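Local coordinates for protein peptidase S8 and S53, subtilisin, kexin, sedolisin (Mycobacterium smegmatis, PDB 4KG7) that probably cleaves peptide bonds as a subtilisin-like serine endopeptidase, the mycosin MycP3 of the ESX-3 type VII secretion system, at residues S5-D10 / P252-P257; A52-G57 / D369-L374; E159-A164 / S193-A198. All coordinates share one frame; numbering follows the deposited sequence. Where two conformers were deposited one is given.

Interaction 1: S5-D10 / P252-P257; sequences SPPQVD and PSWWQP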
loop_
_atom_site.group_PDB
_atom_site.type_symbol
_atom_site.label_atom_id
_atom_site.label_comp_id
_atom_site.label_asym_id
_atom_site.label_seq_id
_atom_site.Cartn_x
_atom_site.Cartn_y
_atom_site.Cartn_z
ATOM N N SER A 5 1.387 12.706 19.562
ATOM C CA SER A 5 0.328 11.865 20.096
ATOM C C SER A 5 -0.486 11.341 18.932
ATOM O O SER A 5 -0.435 11.909 17.837
ATOM C CB SER A 5 -0.557 12.679 21.043
ATOM O OG SER A 5 -0.894 13.916 20.442
ATOM N N PRO A 6 -1.230 10.249 19.142
ATOM C CA PRO A 6 -1.997 9.737 18.017
ATOM C C PRO A 6 -2.933 10.809 17.413
ATOM O O PRO A 6 -3.554 11.569 18.179
ATOM C CB PRO A 6 -2.775 8.566 18.636
ATOM C CG PRO A 6 -1.970 8.160 19.834
ATOM C CD PRO A 6 -1.458 9.461 20.368
ATOM N N PRO A 7 -3.020 10.894 16.062
ATOM C CA PRO A 7 -3.830 11.943 15.449
ATOM C C PRO A 7 -5.321 11.693 15.670
ATOM O O PRO A 7 -5.744 10.569 15.888
ATOM C CB PRO A 7 -3.455 11.872 13.969
ATOM C CG PRO A 7 -3.080 10.451 13.760
ATOM C CD PRO A 7 -2.351 10.070 15.031
ATOM N N GLN A 8 -6.075 12.776 15.665
ATOM C CA GLN A 8 -7.498 12.742 15.909
ATOM C C GLN A 8 -8.146 13.649 14.901
ATOM O O GLN A 8 -7.676 14.776 14.695
ATOM C CB GLN A 8 -7.727 13.299 17.296
ATOM C CG GLN A 8 -8.940 12.779 18.006
ATOM C CD GLN A 8 -8.763 12.936 19.488
ATOM O OE1 GLN A 8 -8.262 13.965 19.950
ATOM N NE2 GLN A 8 -9.145 11.918 20.249
ATOM N N VAL A 9 -9.245 13.201 14.297
ATOM C CA VAL A 9 -9.991 14.054 13.381
ATOM C C VAL A 9 -10.551 15.263 14.109
ATOM O O VAL A 9 -10.856 15.195 15.301
ATOM C CB VAL A 9 -11.159 13.325 12.662
ATOM C CG1 VAL A 9 -10.629 12.243 11.733
ATOM C CG2 VAL A 9 -12.168 12.765 13.658
ATOM N N ASP A 10 -10.661 16.365 13.380
ATOM C CA ASP A 10 -11.372 17.553 13.851
ATOM C C ASP A 10 -12.796 17.447 13.315
ATOM O O ASP A 10 -12.988 17.491 12.112
ATOM C CB ASP A 10 -10.660 18.794 13.311
ATOM C CG ASP A 10 -11.328 20.108 13.713
ATOM O OD1 ASP A 10 -12.496 20.124 14.148
ATOM O OD2 ASP A 10 -10.659 21.141 13.522
ATOM N N PRO A 252 -0.076 7.707 5.076
ATOM C CA PRO A 252 -1.136 7.877 6.063
ATOM C C PRO A 252 -1.172 6.864 7.223
ATOM O O PRO A 252 -2.135 6.849 7.995
ATOM C CB PRO A 252 -2.382 7.732 5.189
ATOM C CG PRO A 252 -2.002 6.628 4.256
ATOM C CD PRO A 252 -0.554 6.913 3.924
ATOM N N SER A 253 -0.138 6.041 7.367
ATOM C CA SER A 253 -0.111 5.018 8.435
ATOM C C SER A 253 -0.447 5.526 9.816
ATOM O O SER A 253 -1.074 4.813 10.602
ATOM C CB SER A 253 1.251 4.316 8.505
ATOM O OG SER A 253 1.383 3.353 7.485
ATOM N N TRP A 254 -0.013 6.732 10.158
ATOM C CA TRP A 254 -0.238 7.190 11.530
ATOM C C TRP A 254 -1.699 7.463 11.844
ATOM O O TRP A 254 -2.052 7.587 13.001
ATOM C CB TRP A 254 0.673 8.342 11.886
ATOM C CG TRP A 254 0.237 9.665 11.398
ATOM C CD1 TRP A 254 -0.271 9.986 10.176
ATOM C CD2 TRP A 254 0.305 10.869 12.144
ATOM N NE1 TRP A 254 -0.532 11.338 10.120
ATOM C CE2 TRP A 254 -0.178 11.904 11.313
ATOM C CE3 TRP A 254 0.743 11.182 13.434
ATOM C CZ2 TRP A 254 -0.244 13.233 11.737
ATOM C CZ3 TRP A 254 0.672 12.504 13.868
ATOM C CH2 TRP A 254 0.180 13.518 13.015
ATOM N N TRP A 255 -2.555 7.470 10.816
ATOM C CA TRP A 255 -3.991 7.695 11.004
ATOM C C TRP A 255 -4.716 6.444 11.492
ATOM O O TRP A 255 -5.692 5.997 10.902
ATOM C CB TRP A 255 -4.632 8.290 9.722
ATOM C CG TRP A 255 -4.520 9.765 9.673
ATOM C CD1 TRP A 255 -3.694 10.529 8.884
ATOM C CD2 TRP A 255 -5.246 10.674 10.483
ATOM N NE1 TRP A 255 -3.899 11.865 9.148
ATOM C CE2 TRP A 255 -4.849 11.981 10.129
ATOM C CE3 TRP A 255 -6.234 10.508 11.454
ATOM C CZ2 TRP A 255 -5.376 13.106 10.756
ATOM C CZ3 TRP A 255 -6.766 11.627 12.067
ATOM C CH2 TRP A 255 -6.339 12.904 11.717
ATOM N N GLN A 256 -4.308 5.946 12.653
ATOM C CA GLN A 256 -5.042 4.934 13.364
ATOM C C GLN A 256 -6.341 5.574 13.887
ATOM O O GLN A 256 -6.350 6.750 14.291
ATOM C CB GLN A 256 -4.160 4.399 14.505
ATOM C CG GLN A 256 -2.874 3.782 13.992
ATOM C CD GLN A 256 -3.143 2.672 13.019
ATOM O OE1 GLN A 256 -3.808 1.712 13.373
ATOM N NE2 GLN A 256 -2.751 2.857 11.769
ATOM N N PRO A 257 -7.447 4.810 13.892
ATOM C CA PRO A 257 -7.610 3.400 13.545
ATOM C C PRO A 257 -8.050 3.119 12.117
ATOM O O PRO A 257 -8.326 1.972 11.773
ATOM C CB PRO A 257 -8.702 2.952 14.512
ATOM C CG PRO A 257 -9.587 4.133 14.554
ATOM C CD PRO A 257 -8.661 5.326 14.543
HETATM O O HOH W 1 -4.626 7.877 15.999
HETATM O O HOH W 2 -7.794 8.921 15.114
#
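P7 and W255 mark the closest approach of the two backbones, their CA atoms 6.2 Å apart, where an irregular piece of the N-terminal arm crosses a type I turn (P252 to W255) that runs into an inverse gamma turn centred on W255. The proline ring of P7 lies between two indoles that are steeply inclined to each other. Its CG stands over the six-membered ring of W254, 3.9 Å from the centroid and 17° off the normal, while CB lies over the face of the W255 six-membered ring at 3.7 Å, almost straight above its centroid. Both are CH-pi contacts. The W254 carbonyl also closes on the proline: P7 CG is only 3.1 Å from W254 O, which already takes a weak bond from Q256 N. At the rim of W255 the chain turns past the ring, with V9 N in the ring plane 3.7 Å from W255 CZ3, and V9 CG1 reaching the same carbon. No direct hydrogen bond joins the segments. Instead two waters sit between P7 O and Q256 O, each within hydrogen-bonding distance of both carbonyls. Q256 turns its amide back, NE2 donating to S253 O (2.8 Å, 161°) and bracing the turn. The indole nitrogens of W254 and W255 both donate to OE1 of Q192, just ahead of helix 193-205. W255 and P252 rest on L199 of that helix, V9 on its R200, and the turn links strand 248-251 to strand 259-265, so the arm lies on the surface of the subtilase domain, over the turn and helix 193-205.

Interaction 2: A52-G57 / D369-L374; sequences ALNLSG and DPVAAL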
loop_
_atom_site.group_PDB
_atom_site.type_symbol
_atom_site.label_atom_id
_atom_site.label_comp_id
_atom_site.label_asym_id
_atom_site.label_seq_id
_atom_site.Cartn_x
_atom_site.Cartn_y
_atom_site.Cartn_z
ATOM N N ALA A 52 5.284 -18.658 1.717
ATOM C CA ALA A 52 5.167 -18.117 3.071
ATOM C C ALA A 52 3.708 -17.813 3.464
ATOM O O ALA A 52 3.318 -17.937 4.631
ATOM C CB ALA A 52 5.997 -16.854 3.171
ATOM N N LEU A 53 2.922 -17.390 2.483
ATOM C CA LEU A 53 1.532 -17.002 2.694
ATOM C C LEU A 53 0.548 -18.147 2.506
ATOM O O LEU A 53 -0.642 -17.978 2.767
ATOM C CB LEU A 53 1.176 -15.890 1.712
ATOM C CG LEU A 53 1.890 -14.551 1.979
ATOM C CD1 LEU A 53 1.730 -13.675 0.741
ATOM C CD2 LEU A 53 1.340 -13.890 3.230
ATOM N N ASN A 54 1.035 -19.288 2.020
ATOM C CA ASN A 54 0.173 -20.415 1.631
ATOM C C ASN A 54 -1.032 -19.954 0.820
ATOM O O ASN A 54 -2.187 -20.235 1.169
ATOM C CB ASN A 54 -0.256 -21.240 2.853
ATOM C CG ASN A 54 -0.981 -22.537 2.476
ATOM O OD1 ASN A 54 -0.925 -22.992 1.341
ATOM N ND2 ASN A 54 -1.638 -23.138 3.442
ATOM N N LEU A 55 -0.763 -19.262 -0.284
ATOM C CA LEU A 55 -1.861 -18.837 -1.147
ATOM C C LEU A 55 -2.609 -20.011 -1.760
ATOM O O LEU A 55 -3.795 -19.908 -1.964
ATOM C CB LEU A 55 -1.400 -17.896 -2.253
ATOM C CG LEU A 55 -0.730 -16.581 -1.808
ATOM C CD1 LEU A 55 -0.334 -15.727 -3.008
ATOM C CD2 LEU A 55 -1.604 -15.828 -0.829
ATOM N N SER A 56 -1.929 -21.127 -2.053
ATOM C CA SER A 56 -2.636 -22.344 -2.500
ATOM C C SER A 56 -3.758 -22.762 -1.565
ATOM O O SER A 56 -4.882 -23.035 -1.980
ATOM C CB SER A 56 -1.640 -23.494 -2.639
ATOM O OG SER A 56 -0.811 -23.216 -3.697
ATOM N N GLY A 57 -3.440 -22.808 -0.284
ATOM C CA GLY A 57 -4.431 -23.107 0.737
ATOM C C GLY A 57 -5.542 -22.078 0.761
ATOM O O GLY A 57 -6.705 -22.401 0.882
ATOM N N ASP A 369 -1.682 -14.183 7.889
ATOM C CA ASP A 369 -1.855 -15.624 7.719
ATOM C C ASP A 369 -3.196 -15.835 7.032
ATOM O O ASP A 369 -4.230 -15.941 7.706
ATOM C CB ASP A 369 -1.783 -16.354 9.059
ATOM C CG ASP A 369 -1.814 -17.866 8.920
ATOM O OD1 ASP A 369 -2.385 -18.396 7.929
ATOM O OD2 ASP A 369 -1.319 -18.541 9.859
ATOM N N PRO A 370 -3.188 -15.875 5.686
ATOM C CA PRO A 370 -4.434 -15.908 4.952
ATOM C C PRO A 370 -5.362 -17.073 5.293
ATOM O O PRO A 370 -6.554 -16.866 5.475
ATOM C CB PRO A 370 -3.980 -15.979 3.489
ATOM C CG PRO A 370 -2.679 -15.312 3.494
ATOM C CD PRO A 370 -2.034 -15.648 4.790
ATOM N N VAL A 371 -4.836 -18.288 5.414
ATOM C CA VAL A 371 -5.698 -19.437 5.701
ATOM C C VAL A 371 -6.326 -19.307 7.091
ATOM O O VAL A 371 -7.514 -19.573 7.289
ATOM C CB VAL A 371 -4.958 -20.770 5.518
ATOM C CG1 VAL A 371 -5.767 -21.904 6.090
ATOM C CG2 VAL A 371 -4.636 -20.999 4.044
ATOM N N ALA A 372 -5.532 -18.857 8.054
ATOM C CA ALA A 372 -6.058 -18.645 9.410
ATOM C C ALA A 372 -7.154 -17.578 9.389
ATOM O O ALA A 372 -8.194 -17.724 10.031
ATOM C CB ALA A 372 -4.950 -18.248 10.349
ATOM N N ALA A 373 -6.923 -16.499 8.640
ATOM C CA ALA A 373 -7.921 -15.426 8.540
ATOM C C ALA A 373 -9.216 -15.907 7.897
ATOM O O ALA A 373 -10.325 -15.471 8.258
ATOM C CB ALA A 373 -7.352 -14.235 7.785
ATOM N N LEU A 374 -9.088 -16.842 6.965
ATOM C CA LEU A 374 -10.225 -17.338 6.235
ATOM C C LEU A 374 -10.976 -18.424 6.971
ATOM O O LEU A 374 -12.081 -18.748 6.586
ATOM C CB LEU A 374 -9.779 -17.833 4.851
ATOM C CG LEU A 374 -9.422 -16.669 3.908
ATOM C CD1 LEU A 374 -8.537 -17.152 2.777
ATOM C CD2 LEU A 374 -10.649 -15.966 3.349
HETATM O O HOH W 3 -2.063 -19.040 5.075
#
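P370 packs its ring against the backbone carbonyl of L53, with both CG and CD of P370 3.4 Å from L53 O. The L53 side chain adds apolar contact, its CD2 reaching P370 CD at 4.1 Å as the two side chains cross at about a right angle. One step on, V371 touches the other segment through one methyl, CG2. With CG1 anti to the backbone N (chi1 168°), CG2 is turned to the other helix, where it lies 3.6 Å from G57 C and 3.7 Å from N54 ND2; G57 offers bare backbone to it. A water bridges the two segments, donating to L53 O and D369 OD1 and accepting from V371 N, each at 2.9 Å. Both segments have capped helix starts. D369 OD1 takes A372 N from above the carboxylate plane, and N54 OD1 takes G57 N at 3.0 Å. N54 also closes the preceding helix in a Schellman motif, so one residue ends helix 48-53 and begins helix 55-59. The C-terminal helix 370-375 thus meets the junction of these two N-terminal helices, while helix 318-335 touches both partners, Y324 meeting L53 and V328 meeting P370.

Interaction 3: E159-A164 / S193-A198; sequences ETLARA and SVLGAA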
loop_
_atom_site.group_PDB
_atom_site.type_symbol
_atom_site.label_atom_id
_atom_site.label_comp_id
_atom_site.label_asym_id
_atom_site.label_seq_id
_atom_site.Cartn_x
_atom_site.Cartn_y
_atom_site.Cartn_z
ATOM N N GLU A 159 -2.766 16.375 -0.115
ATOM C CA GLU A 159 -3.946 17.028 -0.672
ATOM C C GLU A 159 -4.550 16.121 -1.735
ATOM O O GLU A 159 -5.761 15.922 -1.765
ATOM C CB GLU A 159 -3.572 18.407 -1.226
ATOM C CG GLU A 159 -4.748 19.294 -1.630
ATOM C CD GLU A 159 -5.377 18.928 -2.978
ATOM O OE1 GLU A 159 -4.672 18.487 -3.904
ATOM O OE2 GLU A 159 -6.601 19.151 -3.108
ATOM N N THR A 160 -3.733 15.535 -2.601
ATOM C CA THR A 160 -4.274 14.612 -3.590
ATOM C C THR A 160 -4.638 13.268 -2.970
ATOM O O THR A 160 -5.624 12.646 -3.395
ATOM C CB THR A 160 -3.312 14.369 -4.754
ATOM O OG1 THR A 160 -2.068 13.885 -4.236
ATOM C CG2 THR A 160 -3.092 15.639 -5.538
ATOM N N LEU A 161 -3.883 12.829 -1.956
ATOM C CA LEU A 161 -4.173 11.546 -1.363
ATOM C C LEU A 161 -5.599 11.569 -0.759
ATOM O O LEU A 161 -6.386 10.611 -0.915
ATOM C CB LEU A 161 -3.175 11.182 -0.268
ATOM C CG LEU A 161 -3.471 9.841 0.417
ATOM C CD1 LEU A 161 -3.523 8.720 -0.581
ATOM C CD2 LEU A 161 -2.416 9.556 1.489
ATOM N N ALA A 162 -5.933 12.672 -0.082
ATOM C CA ALA A 162 -7.240 12.753 0.579
ATOM C C ALA A 162 -8.356 12.687 -0.454
ATOM O O ALA A 162 -9.370 12.006 -0.248
ATOM C CB ALA A 162 -7.350 14.026 1.367
ATOM N N ARG A 163 -8.196 13.422 -1.556
ATOM C CA ARG A 163 -9.201 13.363 -2.604
ATOM C C ARG A 163 -9.293 11.959 -3.194
ATOM O O ARG A 163 -10.390 11.458 -3.483
ATOM C CB ARG A 163 -8.911 14.393 -3.688
ATOM C CG ARG A 163 -9.145 15.819 -3.209
ATOM C CD ARG A 163 -9.112 16.785 -4.388
ATOM N NE ARG A 163 -7.764 17.123 -4.822
ATOM C CZ ARG A 163 -7.325 17.219 -6.079
ATOM N NH1 ARG A 163 -8.052 16.866 -7.131
ATOM N NH2 ARG A 163 -6.095 17.646 -6.283
ATOM N N ALA A 164 -8.141 11.338 -3.421
ATOM C CA ALA A 164 -8.120 10.004 -4.042
ATOM C C ALA A 164 -8.797 8.963 -3.175
ATOM O O ALA A 164 -9.413 8.031 -3.684
ATOM C CB ALA A 164 -6.691 9.591 -4.341
ATOM N N SER A 193 -5.987 17.530 9.034
ATOM C CA SER A 193 -7.414 17.336 9.301
ATOM C C SER A 193 -8.208 16.862 8.070
ATOM O O SER A 193 -9.110 16.061 8.191
ATOM C CB SER A 193 -8.034 18.613 9.870
ATOM O OG SER A 193 -7.768 19.718 9.022
ATOM N N VAL A 194 -7.880 17.366 6.888
ATOM C CA VAL A 194 -8.624 16.984 5.681
ATOM C C VAL A 194 -8.352 15.523 5.317
ATOM O O VAL A 194 -9.249 14.767 4.956
ATOM C CB VAL A 194 -8.359 17.948 4.502
ATOM C CG1 VAL A 194 -9.055 17.455 3.236
ATOM C CG2 VAL A 194 -8.866 19.327 4.869
ATOM N N LEU A 195 -7.091 15.126 5.384
ATOM C CA LEU A 195 -6.736 13.727 5.127
ATOM C C LEU A 195 -7.374 12.801 6.162
ATOM O O LEU A 195 -7.929 11.743 5.818
ATOM C CB LEU A 195 -5.195 13.558 5.112
ATOM C CG LEU A 195 -4.671 12.123 4.888
ATOM C CD1 LEU A 195 -5.152 11.501 3.571
ATOM C CD2 LEU A 195 -3.155 12.107 4.951
ATOM N N GLY A 196 -7.269 13.173 7.429
ATOM C CA GLY A 196 -7.950 12.422 8.462
ATOM C C GLY A 196 -9.437 12.271 8.182
ATOM O O GLY A 196 -9.995 11.183 8.297
ATOM N N ALA A 197 -10.077 13.357 7.780
ATOM C CA ALA A 197 -11.509 13.329 7.471
ATOM C C ALA A 197 -11.808 12.368 6.321
ATOM O O ALA A 197 -12.802 11.640 6.343
ATOM C CB ALA A 197 -12.026 14.714 7.147
ATOM N N ALA A 198 -10.990 12.437 5.285
ATOM C CA ALA A 198 -11.132 11.532 4.145
ATOM C C ALA A 198 -11.006 10.063 4.537
ATOM O O ALA A 198 -11.796 9.199 4.110
ATOM C CB ALA A 198 -10.105 11.900 3.094
#
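L161 and L195 adopt nearly the same rotamer, each with CG anti to its own backbone N (chi1 178° in both) and chi2 near 60°, and this brings L195 CD1 against L161 CG at 3.9 Å. The same methyl of L195 also lies beside A162 N and CA, against the backbone that follows L161. A162 is the centre of the contact: its CB points at helix 193-198 and meets L195 CA at 3.8 Å and A198 CB at 3.9 Å, with V194 CG1 a little farther off. A198 in turn places its CB 3.4 Å from A162 O. With such small residues facing each other the short helical segments come within 8.6 Å, axis to axis, and run nearly parallel at 19°. No hydrogen bond crosses the interface, the side chains that meet are all aliphatic, and the charges lie on another side of helix 159-164. There R163 NH2 donates almost straight (2.9 Å, 170°) to the syn lone pair of E159 OE1, and the guanidinium also holds the backbone oxygens of T19 and G21 in the N-terminal arm. Helix 150-170 leads into strand 175-178 and helix 193-205 into strand 209-213, adjacent parallel strands of the central sheet. L161 and A164 lie on I72 of strand 68-73, next to D73 of the presumed charge relay, whereas P16 of the N-terminal arm touches V194 of helix 193-205.

Interactions 1 and 3 touch, the first packing against helix 193-205, which is one partner of the second: W255 CZ2 packs on G196 CA at 3.5 Å, V9 CG1 comes close to G196 O, and P252 meets L161. Interaction 3 is the buried one, small aliphatic groups between two helices of the core. Interaction 1 lies at the surface and relies on proline-indole faces and bridging waters. Interaction 2 is partly buried and stands across the chain's centre from interaction 3, about 23 Å away between nearest atoms; it combines apolar packing with one water and helix caps. Interactions 1 and 2 each tie a part near the N-terminus to residues much later in the sequence, whereas interaction 3 joins successive helices.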